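Local coordinates for nitrate regulatory protein (PDB 4AKK) that activates the nasF operon in response to nitrate and nitrite by binding the terminator in its leader RNA and causing transcription antitermination, at residues S191-E202 with R226-F237. Residues are numbered along the deposited sequence; the frame is centred on the assembly and turned at random.
Sequences SFMQGKELAGQE and RIDGQQPCFDSF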
ATOM      1  N   SER A 191      -6.397 -13.028  -0.550  1.00 29.39           N
ATOM      2  CA  SER A 191      -6.282 -12.822   0.889  1.00 31.14           C
ATOM      3  C   SER A 191      -6.490 -14.144   1.599  1.00 32.09           C
ATOM      4  O   SER A 191      -5.737 -14.499   2.495  1.00 33.29           O
ATOM      5  CB  SER A 191      -7.309 -11.815   1.396  1.00 30.28           C
ATOM      6  OG  SER A 191      -7.167 -10.570   0.743  1.00 29.87           O
ATOM      7  N   PHE A 192      -7.534 -14.864   1.203  1.00 31.55           N
ATOM      8  CA  PHE A 192      -7.862 -16.125   1.835  1.00 31.59           C
ATOM      9  C   PHE A 192      -6.756 -17.157   1.590  1.00 31.18           C
ATOM     10  O   PHE A 192      -6.340 -17.860   2.509  1.00 28.86           O
ATOM     11  CB  PHE A 192      -9.209 -16.641   1.310  1.00 32.02           C
ATOM     12  CG  PHE A 192      -9.724 -17.838   2.043  1.00 37.97           C
ATOM     13  CD1 PHE A 192      -9.291 -19.112   1.707  1.00 33.84           C
ATOM     14  CD2 PHE A 192     -10.639 -17.692   3.078  1.00 33.72           C
ATOM     15  CE1 PHE A 192      -9.764 -20.220   2.384  1.00 35.00           C
ATOM     16  CE2 PHE A 192     -11.113 -18.798   3.759  1.00 34.02           C
ATOM     17  CZ  PHE A 192     -10.675 -20.059   3.413  1.00 32.79           C
ATOM     18  N   MET A 193      -6.296 -17.253   0.344  1.00 29.82           N
ATOM     19  CA  MET A 193      -5.267 -18.216  -0.022  1.00 30.46           C
ATOM     20  C   MET A 193      -4.014 -17.956   0.813  1.00 32.19           C
ATOM     21  O   MET A 193      -3.332 -18.885   1.258  1.00 33.69           O
ATOM     22  CB  MET A 193      -4.922 -18.110  -1.522  1.00 33.67           C
ATOM     23  CG  MET A 193      -5.911 -18.800  -2.482  1.00 32.67           C
ATOM     24  SD  MET A 193      -5.602 -18.456  -4.247  1.00 32.02           S
ATOM     25  CE  MET A 193      -4.177 -19.478  -4.530  1.00 35.22           C
ATOM     26  N   GLN A 194      -3.719 -16.679   1.016  1.00 30.80           N
ATOM     27  CA  GLN A 194      -2.524 -16.273   1.739  1.00 35.33           C
ATOM     28  C   GLN A 194      -2.640 -16.578   3.238  1.00 27.42           C
ATOM     29  O   GLN A 194      -1.686 -17.044   3.854  1.00 27.22           O
ATOM     30  CB  GLN A 194      -2.242 -14.784   1.502  1.00 33.13           C
ATOM     31  CG  GLN A 194      -0.873 -14.340   1.979  1.00 38.33           C
ATOM     32  CD  GLN A 194       0.258 -15.096   1.305  1.00 42.16           C
ATOM     33  OE1 GLN A 194       0.935 -15.916   1.933  1.00 38.65           O
ATOM     34  NE2 GLN A 194       0.464 -14.832   0.019  1.00 39.25           N
ATOM     35  N   GLY A 195      -3.807 -16.334   3.821  1.00 26.81           N
ATOM     36  CA  GLY A 195      -4.021 -16.695   5.209  1.00 28.13           C
ATOM     37  C   GLY A 195      -3.856 -18.198   5.419  1.00 27.62           C
ATOM     38  O   GLY A 195      -3.307 -18.648   6.431  1.00 28.29           O
ATOM     39  N   LYS A 196      -4.343 -18.966   4.448  1.00 28.43           N
ATOM     40  CA  LYS A 196      -4.335 -20.427   4.496  1.00 29.19           C
ATOM     41  C   LYS A 196      -2.911 -20.929   4.347  1.00 31.12           C
ATOM     42  O   LYS A 196      -2.523 -21.907   4.981  1.00 30.07           O
ATOM     43  CB  LYS A 196      -5.214 -20.973   3.366  1.00 30.46           C
ATOM     44  CG  LYS A 196      -5.243 -22.472   3.213  1.00 30.63           C
ATOM     45  CD  LYS A 196      -6.355 -22.871   2.229  1.00 38.49           C
ATOM     46  CE  LYS A 196      -6.298 -24.349   1.863  1.00 36.20           C
ATOM     47  NZ  LYS A 196      -5.288 -24.630   0.807  1.00 34.07           N
ATOM     48  N   GLU A 197      -2.126 -20.258   3.508  1.00 27.34           N
ATOM     49  CA  GLU A 197      -0.717 -20.621   3.366  1.00 28.83           C
ATOM     50  C   GLU A 197       0.041 -20.433   4.687  1.00 29.30           C
ATOM     51  O   GLU A 197       0.854 -21.275   5.086  1.00 35.74           O
ATOM     52  CB  GLU A 197      -0.049 -19.801   2.257  1.00 28.10           C
ATOM     53  CG  GLU A 197       1.490 -19.801   2.316  1.00 25.92           C
ATOM     54  CD  GLU A 197       2.113 -21.207   2.291  1.00 33.45           C
ATOM     55  OE1 GLU A 197       1.365 -22.202   2.135  1.00 36.54           O
ATOM     56  OE2 GLU A 197       3.358 -21.323   2.432  1.00 32.34           O
ATOM     57  N   LEU A 198      -0.219 -19.314   5.344  1.00 26.19           N
ATOM     58  CA  LEU A 198       0.427 -18.992   6.607  1.00 27.55           C
ATOM     59  C   LEU A 198      -0.053 -19.924   7.708  1.00 27.89           C
ATOM     60  O   LEU A 198       0.700 -20.222   8.628  1.00 29.80           O
ATOM     61  CB  LEU A 198       0.158 -17.533   6.993  1.00 28.51           C
ATOM     62  CG  LEU A 198       0.788 -16.462   6.081  1.00 32.94           C
ATOM     63  CD1 LEU A 198       0.602 -15.067   6.661  1.00 25.75           C
ATOM     64  CD2 LEU A 198       2.260 -16.720   5.831  1.00 27.92           C
ATOM     65  N   ALA A 199      -1.313 -20.363   7.630  1.00 29.64           N
ATOM     66  CA  ALA A 199      -1.798 -21.399   8.547  1.00 28.12           C
ATOM     67  C   ALA A 199      -1.006 -22.694   8.324  1.00 31.07           C
ATOM     68  O   ALA A 199      -0.620 -23.364   9.275  1.00 30.83           O
ATOM     69  CB  ALA A 199      -3.299 -21.640   8.361  1.00 28.91           C
ATOM     70  N   GLY A 200      -0.774 -23.035   7.058  1.00 26.54           N
ATOM     71  CA  GLY A 200       0.083 -24.148   6.698  1.00 28.38           C
ATOM     72  C   GLY A 200       1.510 -24.025   7.214  1.00 30.01           C
ATOM     73  O   GLY A 200       2.090 -25.008   7.636  1.00 29.24           O
ATOM     74  N   GLN A 201       2.085 -22.825   7.173  1.00 24.17           N
ATOM     75  CA  GLN A 201       3.403 -22.615   7.765  1.00 31.15           C
ATOM     76  C   GLN A 201       3.368 -22.722   9.289  1.00 29.65           C
ATOM     77  O   GLN A 201       4.311 -23.237   9.889  1.00 31.89           O
ATOM     78  CB  GLN A 201       4.020 -21.283   7.310  1.00 22.20           C
ATOM     79  CG  GLN A 201       4.297 -21.267   5.819  1.00 26.38           C
ATOM     80  CD  GLN A 201       4.871 -19.955   5.346  1.00 38.00           C
ATOM     81  OE1 GLN A 201       5.400 -19.181   6.144  1.00 34.67           O
ATOM     82  NE2 GLN A 201       4.776 -19.697   4.042  1.00 30.38           N
ATOM     83  N   GLU A 202       2.290 -22.241   9.908  1.00 26.63           N
ATOM     84  CA  GLU A 202       2.053 -22.500  11.336  1.00 29.83           C
ATOM     85  C   GLU A 202       2.087 -24.001  11.669  1.00 30.35           C
ATOM     86  O   GLU A 202       2.671 -24.412  12.679  1.00 28.30           O
ATOM     87  CB  GLU A 202       0.703 -21.924  11.780  1.00 26.41           C
ATOM     88  CG  GLU A 202       0.376 -22.148  13.265  1.00 25.03           C
ATOM     89  CD  GLU A 202      -1.076 -21.815  13.606  1.00 32.23           C
ATOM     90  OE1 GLU A 202      -1.738 -21.131  12.791  1.00 27.94           O
ATOM     91  OE2 GLU A 202      -1.554 -22.232  14.689  1.00 35.48           O
ATOM     92  N   ARG A 226       3.844 -16.276  11.991  1.00 32.97           N
ATOM     93  CA  ARG A 226       2.936 -16.946  11.061  1.00 33.91           C
ATOM     94  C   ARG A 226       1.511 -16.821  11.559  1.00 31.25           C
ATOM     95  O   ARG A 226       0.579 -16.641  10.774  1.00 32.60           O
ATOM     96  CB  ARG A 226       3.304 -18.424  10.903  1.00 32.86           C
ATOM     97  CG  ARG A 226       4.693 -18.674  10.332  1.00 34.11           C
ATOM     98  CD  ARG A 226       4.993 -17.689   9.232  1.00 37.06           C
ATOM     99  NE  ARG A 226       6.271 -17.913   8.564  1.00 37.30           N
ATOM    100  CZ  ARG A 226       7.446 -17.481   9.016  1.00 43.44           C
ATOM    101  NH1 ARG A 226       7.532 -16.835  10.175  1.00 35.83           N
ATOM    102  NH2 ARG A 226       8.543 -17.722   8.315  1.00 45.19           N
ATOM    103  N   ILE A 227       1.340 -16.879  12.872  1.00 31.41           N
ATOM    104  CA  ILE A 227      -0.002 -16.781  13.448  1.00 36.32           C
ATOM    105  C   ILE A 227      -0.574 -15.359  13.352  1.00 35.94           C
ATOM    106  O   ILE A 227      -1.703 -15.168  12.915  1.00 31.65           O
ATOM    107  CB  ILE A 227      -0.045 -17.286  14.906  1.00 31.08           C
ATOM    108  CG1 ILE A 227       0.259 -18.788  14.940  1.00 34.29           C
ATOM    109  CG2 ILE A 227      -1.413 -16.971  15.543  1.00 28.95           C
ATOM    110  CD1 ILE A 227       0.863 -19.281  16.267  1.00 31.57           C
ATOM    111  N   ASP A 228       0.208 -14.367  13.753  1.00 36.23           N
ATOM    112  CA  ASP A 228      -0.226 -12.973  13.641  1.00 34.51           C
ATOM    113  C   ASP A 228      -0.452 -12.565  12.189  1.00 31.28           C
ATOM    114  O   ASP A 228      -1.338 -11.782  11.900  1.00 38.14           O
ATOM    115  CB  ASP A 228       0.808 -12.043  14.272  1.00 37.69           C
ATOM    116  CG  ASP A 228       0.912 -12.222  15.775  1.00 44.94           C
ATOM    117  OD1 ASP A 228      -0.059 -12.730  16.388  1.00 53.08           O
ATOM    118  OD2 ASP A 228       1.965 -11.844  16.334  1.00 48.42           O
ATOM    119  N   GLY A 229       0.361 -13.093  11.282  1.00 32.52           N
ATOM    120  CA  GLY A 229       0.243 -12.755   9.873  1.00 36.69           C
ATOM    121  C   GLY A 229      -1.090 -13.148   9.263  1.00 34.39           C
ATOM    122  O   GLY A 229      -1.568 -12.512   8.319  1.00 29.91           O
ATOM    123  N   GLN A 230      -1.686 -14.209   9.796  1.00 31.51           N
ATOM    124  CA  GLN A 230      -2.986 -14.669   9.339  1.00 32.40           C
ATOM    125  C   GLN A 230      -4.078 -13.613   9.514  1.00 33.07           C
ATOM    126  O   GLN A 230      -4.973 -13.488   8.671  1.00 31.03           O
ATOM    127  CB  GLN A 230      -3.370 -15.958  10.071  1.00 31.28           C
ATOM    128  CG  GLN A 230      -2.501 -17.144   9.684  1.00 33.71           C
ATOM    129  CD  GLN A 230      -2.580 -18.274  10.684  1.00 33.11           C
ATOM    130  OE1 GLN A 230      -3.639 -18.541  11.248  1.00 31.19           O
ATOM    131  NE2 GLN A 230      -1.460 -18.959  10.896  1.00 27.54           N
ATOM    132  N   GLN A 231      -3.999 -12.858  10.612  1.00 32.21           N
ATOM    133  CA  GLN A 231      -5.029 -11.873  10.946  1.00 41.47           C
ATOM    134  C   GLN A 231      -5.363 -10.907   9.806  1.00 37.36           C
ATOM    135  O   GLN A 231      -6.511 -10.832   9.381  1.00 35.80           O
ATOM    136  CB  GLN A 231      -4.651 -11.078  12.204  1.00 43.84           C
ATOM    137  CG  GLN A 231      -5.059 -11.730  13.513  1.00 51.97           C
ATOM    138  CD  GLN A 231      -6.549 -11.605  13.813  1.00 50.46           C
ATOM    139  OE1 GLN A 231      -7.249 -10.764  13.053  1.00 59.82           O
ATOM    140  NE2 GLN A 231      -7.060 -12.263  14.721  1.00 48.18           N
ATOM    141  N   PRO A 232      -4.369 -10.137   9.330  1.00 33.44           N
ATOM    142  CA  PRO A 232      -4.669  -9.221   8.220  1.00 33.79           C
ATOM    143  C   PRO A 232      -5.134  -9.952   6.951  1.00 32.97           C
ATOM    144  O   PRO A 232      -5.911  -9.389   6.189  1.00 34.00           O
ATOM    145  CB  PRO A 232      -3.327  -8.497   7.989  1.00 32.85           C
ATOM    146  CG  PRO A 232      -2.293  -9.379   8.666  1.00 36.94           C
ATOM    147  CD  PRO A 232      -3.027  -9.890   9.876  1.00 35.06           C
ATOM    148  N   CYS A 233      -4.682 -11.187   6.731  1.00 27.58           N
ATOM    149  CA  CYS A 233      -5.143 -11.949   5.571  1.00 32.27           C
ATOM    150  C   CYS A 233      -6.646 -12.244   5.645  1.00 34.73           C
ATOM    151  O   CYS A 233      -7.377 -12.013   4.674  1.00 27.97           O
ATOM    152  CB  CYS A 233      -4.367 -13.263   5.424  1.00 29.55           C
ATOM    153  SG  CYS A 233      -2.610 -13.046   5.062  1.00 31.57           S
ATOM    154  N   PHE A 234      -7.099 -12.780   6.779  1.00 32.13           N
ATOM    155  CA  PHE A 234      -8.514 -13.146   6.924  1.00 32.07           C
ATOM    156  C   PHE A 234      -9.416 -11.928   7.181  1.00 37.45           C
ATOM    157  O   PHE A 234     -10.588 -11.940   6.818  1.00 37.28           O
ATOM    158  CB  PHE A 234      -8.727 -14.250   7.979  1.00 30.95           C
ATOM    159  CG  PHE A 234      -8.109 -15.592   7.598  1.00 34.89           C
ATOM    160  CD1 PHE A 234      -8.522 -16.273   6.456  1.00 32.34           C
ATOM    161  CD2 PHE A 234      -7.116 -16.162   8.379  1.00 29.16           C
ATOM    162  CE1 PHE A 234      -7.947 -17.496   6.100  1.00 34.71           C
ATOM    163  CE2 PHE A 234      -6.533 -17.400   8.031  1.00 32.81           C
ATOM    164  CZ  PHE A 234      -6.953 -18.061   6.888  1.00 32.33           C
ATOM    165  N   ASP A 235      -8.870 -10.882   7.795  1.00 35.98           N
ATOM    166  CA  ASP A 235      -9.602  -9.624   7.918  1.00 41.02           C
ATOM    167  C   ASP A 235      -9.850  -9.030   6.544  1.00 34.30           C
ATOM    168  O   ASP A 235     -10.939  -8.561   6.258  1.00 36.28           O
ATOM    169  CB  ASP A 235      -8.866  -8.611   8.795  1.00 33.46           C
ATOM    170  CG  ASP A 235      -8.844  -9.012  10.265  1.00 42.70           C
ATOM    171  OD1 ASP A 235      -9.460 -10.040  10.628  1.00 49.14           O
ATOM    172  OD2 ASP A 235      -8.196  -8.294  11.061  1.00 45.04           O
ATOM    173  N   SER A 236      -8.834  -9.041   5.694  1.00 35.05           N
ATOM    174  CA  SER A 236      -9.024  -8.599   4.325  1.00 34.90           C
ATOM    175  C   SER A 236     -10.066  -9.462   3.589  1.00 36.88           C
ATOM    176  O   SER A 236     -10.955  -8.927   2.918  1.00 37.20           O
ATOM    177  CB  SER A 236      -7.695  -8.554   3.574  1.00 40.20           C
ATOM    178  OG  SER A 236      -7.917  -8.346   2.193  1.00 40.52           O
ATOM    179  N   PHE A 237      -9.981 -10.782   3.730  1.00 34.39           N
ATOM    180  CA  PHE A 237     -10.973 -11.668   3.105  1.00 28.69           C
ATOM    181  C   PHE A 237     -12.401 -11.318   3.541  1.00 39.77           C
ATOM    182  O   PHE A 237     -13.308 -11.257   2.716  1.00 38.05           O
ATOM    183  CB  PHE A 237     -10.691 -13.152   3.393  1.00 32.71           C
ATOM    184  CG  PHE A 237     -11.911 -14.032   3.265  1.00 34.88           C
ATOM    185  CD1 PHE A 237     -12.393 -14.401   2.014  1.00 31.91           C
ATOM    186  CD2 PHE A 237     -12.599 -14.459   4.395  1.00 35.75           C
ATOM    187  CE1 PHE A 237     -13.526 -15.188   1.891  1.00 30.01           C
ATOM    188  CE2 PHE A 237     -13.741 -15.251   4.278  1.00 34.54           C
ATOM    189  CZ  PHE A 237     -14.203 -15.615   3.030  1.00 26.36           C
TER
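In the antiparallel pair formed by helices 180-212 and 217-240 of the all-helical NIT nitrate-sensing domain, Gly-195 lies against Cys-233 and Phe-234, where the axes of segments 191-202 and 226-237 approach to 7.8 Å at a crossing angle of -156°. The CA of Gly-195 packs tightly on CB of Cys-233 (3.5 Å) and also makes a CH-pi contact over one face of the Phe-234 ring. Phe-234 in turn directs its edge, through CE1, at a face of Phe-192, whose CG is anti to the backbone N (chi1 -172°), a torsion that sets the ring between Phe-234 and Phe-237. The edge of Phe-192 then brings CD2 over the centre of the Phe-237 ring, completing an aromatic cluster that Phe-249 extends edge-to-face and Leu-293 of helix 277-312 borders. Beside it, Ser-236 OG donates to Ser-191 OG (2.8 Å), which also bonds to Val-187 O. Knobs-into-holes packing joins the middle turns: Leu-198 enters a hole of Arg-226, Gly-229, Gln-230 and Cys-233, its CD1 3.6 Å from Gly-229 C. Gln-230, one wall of that hole, extends across Glu-202 at about a right angle; NE2 gives OE1 of Glu-202 a nearly straight bond (2.9 Å, 171°) on the anti side of the carboxylate. Arg-289 bridges Glu-202 OE1 and Gln-230 OE1, while Arg-263 pairs with Glu-202 OE2, so the buried carboxylate probably stays ionised. At the far end Arg-226 NE meets Gln-201 OE1 within the guanidinium plane (2.9 Å), and Glu-197 OE2 accepts a bond from Gln-201 NE2 that helps fix the amide's rotation.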